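Local coordinates for probable transcriptional regulator, ArsR family protein (PDB 3F6O), which probably binds DNA as a transcriptional regulator of the ArsR family, through a winged helix-turn-helix domain, at residues Asp17-Ala22 / Met49-Phe54; Ala32-Leu37 / Arg70-Glu75. One frame throughout, in Å; residues are numbered along the deposited sequence.

Interaction 1 of 2, residues Asp17-Ala22 / Met49-Phe54; sequences DPTRRA and MKHIHF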
ATOM      1  N   ASP A  17      -4.568   1.372  -6.756  1.00 19.77           N
ATOM      2  CA  ASP A  17      -5.444   1.897  -7.818  1.00 20.20           C
ATOM      3  C   ASP A  17      -6.146   3.185  -7.386  1.00 20.25           C
ATOM      4  O   ASP A  17      -6.734   3.255  -6.288  1.00 19.33           O
ATOM      5  CB  ASP A  17      -6.470   0.832  -8.218  1.00 20.26           C
ATOM      6  CG  ASP A  17      -7.369   1.276  -9.347  1.00 22.35           C
ATOM      7  OD1 ASP A  17      -6.965   1.134 -10.513  1.00 23.26           O
ATOM      8  OD2 ASP A  17      -8.491   1.771  -9.082  1.00 22.67           O
ATOM      9  N   PRO A  18      -6.103   4.211  -8.253  1.00 20.64           N
ATOM     10  CA  PRO A  18      -6.699   5.489  -7.894  1.00 21.23           C
ATOM     11  C   PRO A  18      -8.238   5.476  -7.796  1.00 20.59           C
ATOM     12  O   PRO A  18      -8.811   6.252  -7.001  1.00 21.12           O
ATOM     13  CB  PRO A  18      -6.237   6.430  -9.043  1.00 21.91           C
ATOM     14  CG  PRO A  18      -6.025   5.520 -10.212  1.00 22.71           C
ATOM     15  CD  PRO A  18      -5.495   4.231  -9.612  1.00 20.22           C
ATOM     16  N   THR A  19      -8.896   4.644  -8.600  1.00 19.92           N
ATOM     17  CA  THR A  19     -10.348   4.481  -8.501  1.00 18.96           C
ATOM     18  C   THR A  19     -10.732   3.926  -7.126  1.00 18.72           C
ATOM     19  O   THR A  19     -11.666   4.422  -6.460  1.00 17.16           O
ATOM     20  CB  THR A  19     -10.918   3.548  -9.588  1.00 19.61           C
ATOM     21  OG1 THR A  19     -10.591   4.068 -10.882  1.00 20.47           O
ATOM     22  CG2 THR A  19     -12.460   3.474  -9.460  1.00 16.45           C
ATOM     23  N   ARG A  20     -10.022   2.876  -6.720  1.00 17.50           N
ATOM     24  CA  ARG A  20     -10.272   2.260  -5.425  1.00 16.80           C
ATOM     25  C   ARG A  20      -9.995   3.228  -4.285  1.00 16.65           C
ATOM     26  O   ARG A  20     -10.773   3.292  -3.342  1.00 15.38           O
ATOM     27  CB  ARG A  20      -9.479   0.960  -5.276  1.00 16.09           C
ATOM     28  CG  ARG A  20      -9.965  -0.109  -6.255  1.00 17.40           C
ATOM     29  CD  ARG A  20      -9.414  -1.475  -5.878  1.00 16.83           C
ATOM     30  NE  ARG A  20      -7.965  -1.678  -6.089  1.00 18.59           N
ATOM     31  CZ  ARG A  20      -7.405  -2.297  -7.135  1.00 23.12           C
ATOM     32  NH1 ARG A  20      -8.148  -2.661  -8.187  1.00 22.94           N
ATOM     33  NH2 ARG A  20      -6.083  -2.534  -7.155  1.00 18.16           N
ATOM     34  N   ARG A  21      -8.890   3.984  -4.359  1.00 16.29           N
ATOM     35  CA  ARG A  21      -8.619   4.994  -3.313  1.00 17.22           C
ATOM     36  C   ARG A  21      -9.736   6.041  -3.266  1.00 16.65           C
ATOM     37  O   ARG A  21     -10.151   6.445  -2.172  1.00 16.80           O
ATOM     38  CB  ARG A  21      -7.246   5.668  -3.480  1.00 16.46           C
ATOM     39  CG  ARG A  21      -6.042   4.744  -3.184  1.00 17.75           C
ATOM     40  CD  ARG A  21      -4.725   5.538  -3.045  1.00 18.81           C
ATOM     41  NE  ARG A  21      -4.556   6.506  -4.140  1.00 19.11           N
ATOM     42  CZ  ARG A  21      -4.004   6.210  -5.306  1.00 21.84           C
ATOM     43  NH1 ARG A  21      -3.532   4.985  -5.515  1.00 23.32           N
ATOM     44  NH2 ARG A  21      -3.884   7.139  -6.260  1.00 22.81           N
ATOM     45  N   ALA A  22     -10.247   6.445  -4.438  1.00 16.26           N
ATOM     46  CA  ALA A  22     -11.355   7.423  -4.512  1.00 16.61           C
ATOM     47  C   ALA A  22     -12.662   6.911  -3.899  1.00 17.07           C
ATOM     48  O   ALA A  22     -13.426   7.643  -3.217  1.00 17.53           O
ATOM     49  CB  ALA A  22     -11.592   7.845  -5.960  1.00 17.13           C
ATOM     50  N   MET A  49     -17.141  -2.860 -11.229  1.00 17.19           N
ATOM     51  CA  MET A  49     -17.391  -3.997 -10.353  1.00 17.41           C
ATOM     52  C   MET A  49     -16.123  -4.767  -9.976  1.00 16.60           C
ATOM     53  O   MET A  49     -16.031  -5.306  -8.889  1.00 16.57           O
ATOM     54  CB  MET A  49     -18.478  -4.913 -10.934  1.00 17.58           C
ATOM     55  CG  MET A  49     -19.920  -4.326 -10.884  1.00 21.02           C
ATOM     56  SD  MET A  49     -20.437  -3.674  -9.278  1.00 24.41           S
ATOM     57  CE  MET A  49     -20.147  -5.072  -8.213  1.00 23.93           C
ATOM     58  N   LYS A  50     -15.144  -4.803 -10.872  1.00 17.17           N
ATOM     59  CA  LYS A  50     -13.837  -5.404 -10.554  1.00 17.69           C
ATOM     60  C   LYS A  50     -13.169  -4.689  -9.375  1.00 17.05           C
ATOM     61  O   LYS A  50     -12.604  -5.326  -8.489  1.00 15.63           O
ATOM     62  CB  LYS A  50     -12.929  -5.382 -11.784  1.00 18.01           C
ATOM     63  CG  LYS A  50     -12.996  -6.656 -12.578  1.00 24.07           C
ATOM     64  CD  LYS A  50     -12.973  -6.396 -14.061  1.00 31.99           C
ATOM     65  CE  LYS A  50     -11.600  -6.162 -14.609  1.00 34.73           C
ATOM     66  NZ  LYS A  50     -11.701  -6.332 -16.104  1.00 36.86           N
ATOM     67  N   HIS A  51     -13.282  -3.372  -9.349  1.00 16.03           N
ATOM     68  CA  HIS A  51     -12.751  -2.594  -8.215  1.00 16.79           C
ATOM     69  C   HIS A  51     -13.529  -2.817  -6.916  1.00 16.37           C
ATOM     70  O   HIS A  51     -12.949  -3.018  -5.853  1.00 15.55           O
ATOM     71  CB  HIS A  51     -12.694  -1.109  -8.565  1.00 16.64           C
ATOM     72  CG  HIS A  51     -11.738  -0.804  -9.669  1.00 18.54           C
ATOM     73  ND1 HIS A  51     -10.416  -1.171  -9.610  1.00 18.83           N
ATOM     74  CD2 HIS A  51     -11.907  -0.189 -10.863  1.00 20.05           C
ATOM     75  CE1 HIS A  51      -9.802  -0.788 -10.719  1.00 20.94           C
ATOM     76  NE2 HIS A  51     -10.686  -0.185 -11.495  1.00 22.99           N
ATOM     77  N   ILE A  52     -14.844  -2.780  -7.005  1.00 15.91           N
ATOM     78  CA  ILE A  52     -15.675  -3.068  -5.847  1.00 15.43           C
ATOM     79  C   ILE A  52     -15.346  -4.476  -5.262  1.00 15.10           C
ATOM     80  O   ILE A  52     -15.147  -4.653  -4.054  1.00 14.45           O
ATOM     81  CB  ILE A  52     -17.173  -2.962  -6.238  1.00 15.84           C
ATOM     82  CG1 ILE A  52     -17.534  -1.495  -6.563  1.00 15.57           C
ATOM     83  CG2 ILE A  52     -18.081  -3.518  -5.125  1.00 15.41           C
ATOM     84  CD1 ILE A  52     -17.390  -0.509  -5.372  1.00 18.10           C
ATOM     85  N   HIS A  53     -15.285  -5.471  -6.142  1.00 15.99           N
ATOM     86  CA  HIS A  53     -15.002  -6.840  -5.713  1.00 17.09           C
ATOM     87  C   HIS A  53     -13.620  -6.964  -5.074  1.00 16.36           C
ATOM     88  O   HIS A  53     -13.437  -7.666  -4.080  1.00 15.73           O
ATOM     89  CB  HIS A  53     -15.136  -7.807  -6.895  1.00 17.69           C
ATOM     90  CG  HIS A  53     -16.557  -8.036  -7.304  1.00 21.11           C
ATOM     91  ND1 HIS A  53     -16.959  -8.057  -8.623  1.00 24.65           N
ATOM     92  CD2 HIS A  53     -17.680  -8.223  -6.565  1.00 25.28           C
ATOM     93  CE1 HIS A  53     -18.265  -8.258  -8.685  1.00 23.50           C
ATOM     94  NE2 HIS A  53     -18.727  -8.362  -7.451  1.00 24.96           N
ATOM     95  N   PHE A  54     -12.648  -6.270  -5.653  1.00 16.57           N
ATOM     96  CA  PHE A  54     -11.291  -6.312  -5.121  1.00 16.44           C
ATOM     97  C   PHE A  54     -11.280  -5.694  -3.723  1.00 16.04           C
ATOM     98  O   PHE A  54     -10.666  -6.245  -2.800  1.00 15.83           O
ATOM     99  CB  PHE A  54     -10.296  -5.616  -6.067  1.00 17.37           C
ATOM    100  CG  PHE A  54      -8.865  -5.956  -5.760  1.00 18.86           C
ATOM    101  CD1 PHE A  54      -8.174  -6.869  -6.538  1.00 23.04           C
ATOM    102  CD2 PHE A  54      -8.228  -5.425  -4.643  1.00 20.62           C
ATOM    103  CE1 PHE A  54      -6.853  -7.202  -6.221  1.00 25.47           C
ATOM    104  CE2 PHE A  54      -6.910  -5.767  -4.325  1.00 21.80           C
ATOM    105  CZ  PHE A  54      -6.243  -6.649  -5.092  1.00 23.31           C
TER
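In the helix-turn-helix domain of this ArsR-family protein, the start of helix 18-28 meets helix 45-57 through Arg20, His51 and Phe54. The short helical segments cross at -64°, with axes 9.9 Å apart. Arg20 lays its guanidinium flat on the Phe54 ring, a cation-pi stack with CZ 4.4 Å from the ring centroid and the planes 15° apart. The Arg20 chain bends at chi3 (-70°), which helps lay the group there. The opposite face of the guanidinium carries Asp17 CB. Arg20 NH1 reaches the edge of the His51 ring and gives a weak, bent hydrogen bond to ND1 at 3.1 Å. NE and NH2 of Arg20 bond instead to the carbonyls of Ala14 and Gln13, at the end of helix 5-15. Asp17 is the N-cap: OD2 accepts from Arg20 N at 3.0 Å through its anti lone pair. The same OD2 lies over one face of His51, 3.3 Å from CE1. Thr19 CB covers that face too, in a CH-pi contact. With an alanine at His51, Arg20 NH1 would probably lose this acceptor, and Thr19 and the Asp17 carboxylate the ring they cover. ND1 acts here as the acceptor, consistent with an unprotonated ND1, and the nearby carboxylate may partly offset the arginine charge.

Interaction 2 of 2, residues Ala32-Leu37 / Arg70-Glu75; sequences ATVSEL and RTCAIE
Val34 CG2 stands anti to its own carbonyl carbon and Cys72 SG does likewise (chi1 -53°), which brings the two together at 3.7 Å. The contact joins the short edge strand 32-33, and the helix that follows it, to strand 69-74 of the wing in a winged helix-turn-helix fold. Ala32 and Cys72 form an antiparallel hydrogen-bonded pair. Ala32 N gives to Cys72 O at 3.1 Å. Cys72 N gives back to Ala32 O at 2.7 Å. Thr33 and Thr71 make the next, non-hydrogen-bonded pair, and their side chains share the other face of the sheet from Ala32 and Cys72. One more backbone bond follows at the start of the helix: Val34 N donates to Arg70 O at 3.0 Å. Thr33 CA adds a CA-H...O contact to the same oxygen. Thr33 is also the N-cap of helix 34-38. Its OG1 sits between the backbone N and the carbonyl carbon (chi1 66°), where it accepts from Glu36 N. Glu36 OE1 takes a weak bond from Thr33 N in return, completing a capping box. The CB, CG and CD of Arg70 lie alongside Val34 CG2, with CG at 3.8 Å, and Arg70 NH1 goes on to Thr63 OG1 on the neighbouring strand. Phe48 of helix 45-57 packs on Val34 and Leu37. Leu37 CD1 meets both atoms of the Cys72 side chain, with SG at 3.8 Å.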
ATOM      1  N   ALA A  32     -22.920   3.972   0.837  1.00 20.58           N
ATOM      2  CA  ALA A  32     -23.395   4.356  -0.489  1.00 21.26           C
ATOM      3  C   ALA A  32     -23.717   3.106  -1.294  1.00 21.30           C
ATOM      4  O   ALA A  32     -23.230   2.011  -0.984  1.00 22.39           O
ATOM      5  CB  ALA A  32     -22.310   5.203  -1.212  1.00 19.98           C
ATOM      6  N   THR A  33     -24.541   3.253  -2.324  1.00 20.86           N
ATOM      7  CA  THR A  33     -24.798   2.173  -3.264  1.00 20.20           C
ATOM      8  C   THR A  33     -23.708   2.159  -4.349  1.00 20.37           C
ATOM      9  O   THR A  33     -23.040   3.163  -4.571  1.00 19.97           O
ATOM     10  CB  THR A  33     -26.159   2.326  -3.972  1.00 20.89           C
ATOM     11  OG1 THR A  33     -26.139   3.495  -4.803  1.00 20.80           O
ATOM     12  CG2 THR A  33     -27.292   2.425  -2.955  1.00 22.51           C
ATOM     13  N   VAL A  34     -23.525   1.021  -5.001  1.00 20.31           N
ATOM     14  CA  VAL A  34     -22.610   0.931  -6.145  1.00 21.98           C
ATOM     15  C   VAL A  34     -22.923   1.984  -7.228  1.00 22.67           C
ATOM     16  O   VAL A  34     -22.010   2.608  -7.769  1.00 23.25           O
ATOM     17  CB  VAL A  34     -22.610  -0.510  -6.737  1.00 22.32           C
ATOM     18  CG1 VAL A  34     -21.948  -0.547  -8.136  1.00 24.60           C
ATOM     19  CG2 VAL A  34     -21.933  -1.488  -5.768  1.00 22.74           C
ATOM     20  N   SER A  35     -24.211   2.203  -7.533  1.00 23.19           N
ATOM     21  CA  SER A  35     -24.567   3.110  -8.636  1.00 24.43           C
ATOM     22  C   SER A  35     -24.144   4.534  -8.300  1.00 24.08           C
ATOM     23  O   SER A  35     -23.676   5.285  -9.143  1.00 23.98           O
ATOM     24  CB  SER A  35     -26.053   3.022  -8.961  1.00 25.68           C
ATOM     25  OG  SER A  35     -26.763   3.924  -8.137  1.00 28.57           O
ATOM     26  N   GLU A  36     -24.256   4.882  -7.031  1.00 23.39           N
ATOM     27  CA  GLU A  36     -23.795   6.151  -6.525  1.00 22.51           C
ATOM     28  C   GLU A  36     -22.262   6.270  -6.634  1.00 21.64           C
ATOM     29  O   GLU A  36     -21.736   7.279  -7.145  1.00 20.44           O
ATOM     30  CB  GLU A  36     -24.264   6.202  -5.082  1.00 23.19           C
ATOM     31  CG  GLU A  36     -24.180   7.462  -4.428  1.00 27.45           C
ATOM     32  CD  GLU A  36     -24.747   7.407  -3.004  1.00 30.63           C
ATOM     33  OE1 GLU A  36     -25.542   6.459  -2.604  1.00 30.43           O
ATOM     34  OE2 GLU A  36     -24.382   8.361  -2.297  1.00 34.26           O
ATOM     35  N   LEU A  37     -21.553   5.224  -6.188  1.00 19.69           N
ATOM     36  CA  LEU A  37     -20.087   5.191  -6.210  1.00 19.40           C
ATOM     37  C   LEU A  37     -19.497   5.245  -7.613  1.00 19.22           C
ATOM     38  O   LEU A  37     -18.442   5.834  -7.805  1.00 19.45           O
ATOM     39  CB  LEU A  37     -19.544   3.961  -5.450  1.00 18.38           C
ATOM     40  CG  LEU A  37     -19.857   3.895  -3.949  1.00 17.76           C
ATOM     41  CD1 LEU A  37     -19.487   2.501  -3.355  1.00 15.07           C
ATOM     42  CD2 LEU A  37     -19.130   5.035  -3.183  1.00 18.04           C
ATOM     43  N   ARG A  70     -27.018  -2.632  -4.445  1.00 26.48           N
ATOM     44  CA  ARG A  70     -25.900  -3.144  -3.650  1.00 24.46           C
ATOM     45  C   ARG A  70     -25.361  -2.026  -2.755  1.00 22.70           C
ATOM     46  O   ARG A  70     -24.801  -1.050  -3.255  1.00 22.63           O
ATOM     47  CB  ARG A  70     -24.776  -3.721  -4.558  1.00 24.34           C
ATOM     48  CG  ARG A  70     -23.584  -4.282  -3.771  1.00 25.05           C
ATOM     49  CD  ARG A  70     -22.591  -5.080  -4.618  1.00 25.11           C
ATOM     50  NE  ARG A  70     -23.193  -6.291  -5.176  1.00 27.37           N
ATOM     51  CZ  ARG A  70     -23.277  -7.472  -4.562  1.00 30.79           C
ATOM     52  NH1 ARG A  70     -22.779  -7.662  -3.339  1.00 30.90           N
ATOM     53  NH2 ARG A  70     -23.863  -8.493  -5.191  1.00 33.81           N
ATOM     54  N   THR A  71     -25.536  -2.154  -1.437  1.00 20.70           N
ATOM     55  CA  THR A  71     -25.031  -1.152  -0.507  1.00 19.88           C
ATOM     56  C   THR A  71     -23.608  -1.478  -0.118  1.00 19.37           C
ATOM     57  O   THR A  71     -23.247  -2.658  -0.034  1.00 19.68           O
ATOM     58  CB  THR A  71     -25.941  -1.017   0.750  1.00 20.39           C
ATOM     59  OG1 THR A  71     -26.064  -2.293   1.377  1.00 24.68           O
ATOM     60  CG2 THR A  71     -27.351  -0.567   0.318  1.00 18.73           C
ATOM     61  N   CYS A  72     -22.805  -0.441   0.093  1.00 18.42           N
ATOM     62  CA  CYS A  72     -21.385  -0.582   0.429  1.00 18.02           C
ATOM     63  C   CYS A  72     -21.055   0.224   1.667  1.00 17.71           C
ATOM     64  O   CYS A  72     -21.564   1.363   1.873  1.00 16.90           O
ATOM     65  CB  CYS A  72     -20.488  -0.090  -0.723  1.00 18.23           C
ATOM     66  SG  CYS A  72     -20.849  -0.842  -2.326  1.00 20.47           S
ATOM     67  N   ALA A  73     -20.186  -0.338   2.497  1.00 17.19           N
ATOM     68  CA  ALA A  73     -19.670   0.411   3.635  1.00 16.94           C
ATOM     69  C   ALA A  73     -18.200   0.085   3.868  1.00 17.40           C
ATOM     70  O   ALA A  73     -17.763  -1.048   3.659  1.00 17.50           O
ATOM     71  CB  ALA A  73     -20.470   0.094   4.900  1.00 16.46           C
ATOM     72  N   ILE A  74     -17.468   1.072   4.361  1.00 17.66           N
ATOM     73  CA  ILE A  74     -16.051   0.920   4.617  1.00 18.44           C
ATOM     74  C   ILE A  74     -15.830   0.059   5.855  1.00 19.41           C
ATOM     75  O   ILE A  74     -16.687   0.009   6.767  1.00 19.03           O
ATOM     76  CB  ILE A  74     -15.336   2.318   4.703  1.00 19.17           C
ATOM     77  CG1 ILE A  74     -13.850   2.183   4.358  1.00 19.62           C
ATOM     78  CG2 ILE A  74     -15.640   3.032   6.045  1.00 20.74           C
ATOM     79  CD1 ILE A  74     -13.122   3.518   4.237  1.00 18.51           C
ATOM     80  N   GLU A  75     -14.707  -0.656   5.856  1.00 19.63           N
ATOM     81  CA  GLU A  75     -14.263  -1.427   6.995  1.00 21.58           C
ATOM     82  C   GLU A  75     -13.041  -0.761   7.579  1.00 22.19           C
ATOM     83  O   GLU A  75     -12.249  -0.176   6.851  1.00 21.46           O
ATOM     84  CB  GLU A  75     -13.891  -2.833   6.548  1.00 21.94           C
ATOM     85  CG  GLU A  75     -15.076  -3.726   6.319  1.00 26.52           C
ATOM     86  CD  GLU A  75     -15.816  -3.997   7.625  1.00 31.58           C
ATOM     87  OE1 GLU A  75     -15.239  -4.669   8.487  1.00 37.19           O
ATOM     88  OE2 GLU A  75     -16.947  -3.513   7.804  1.00 32.73           O
TER

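In the fold
Interactions 1 and 2 lie about 12 Å apart, centre to centre, and meet on helix 45-57. That helix packs against helix 18-28 in interaction 1. Its Met49 and Ile52 turn instead to interaction 2: Met49 SD touches Val34 CG1 at 3.7 Å, and Ile52 CD1 lies 4.2 Å from Leu37 CD1. Segments of the two contacts alternate along the chain, and both belong to the same domain. Helix 45-57 follows helix 34-38, as the recognition helix does in helix-turn-helix proteins, and probably serves DNA binding. Near interaction 1, Arg21 bonds to Asn9 of the second subunit, so this contact also borders the dimer interface.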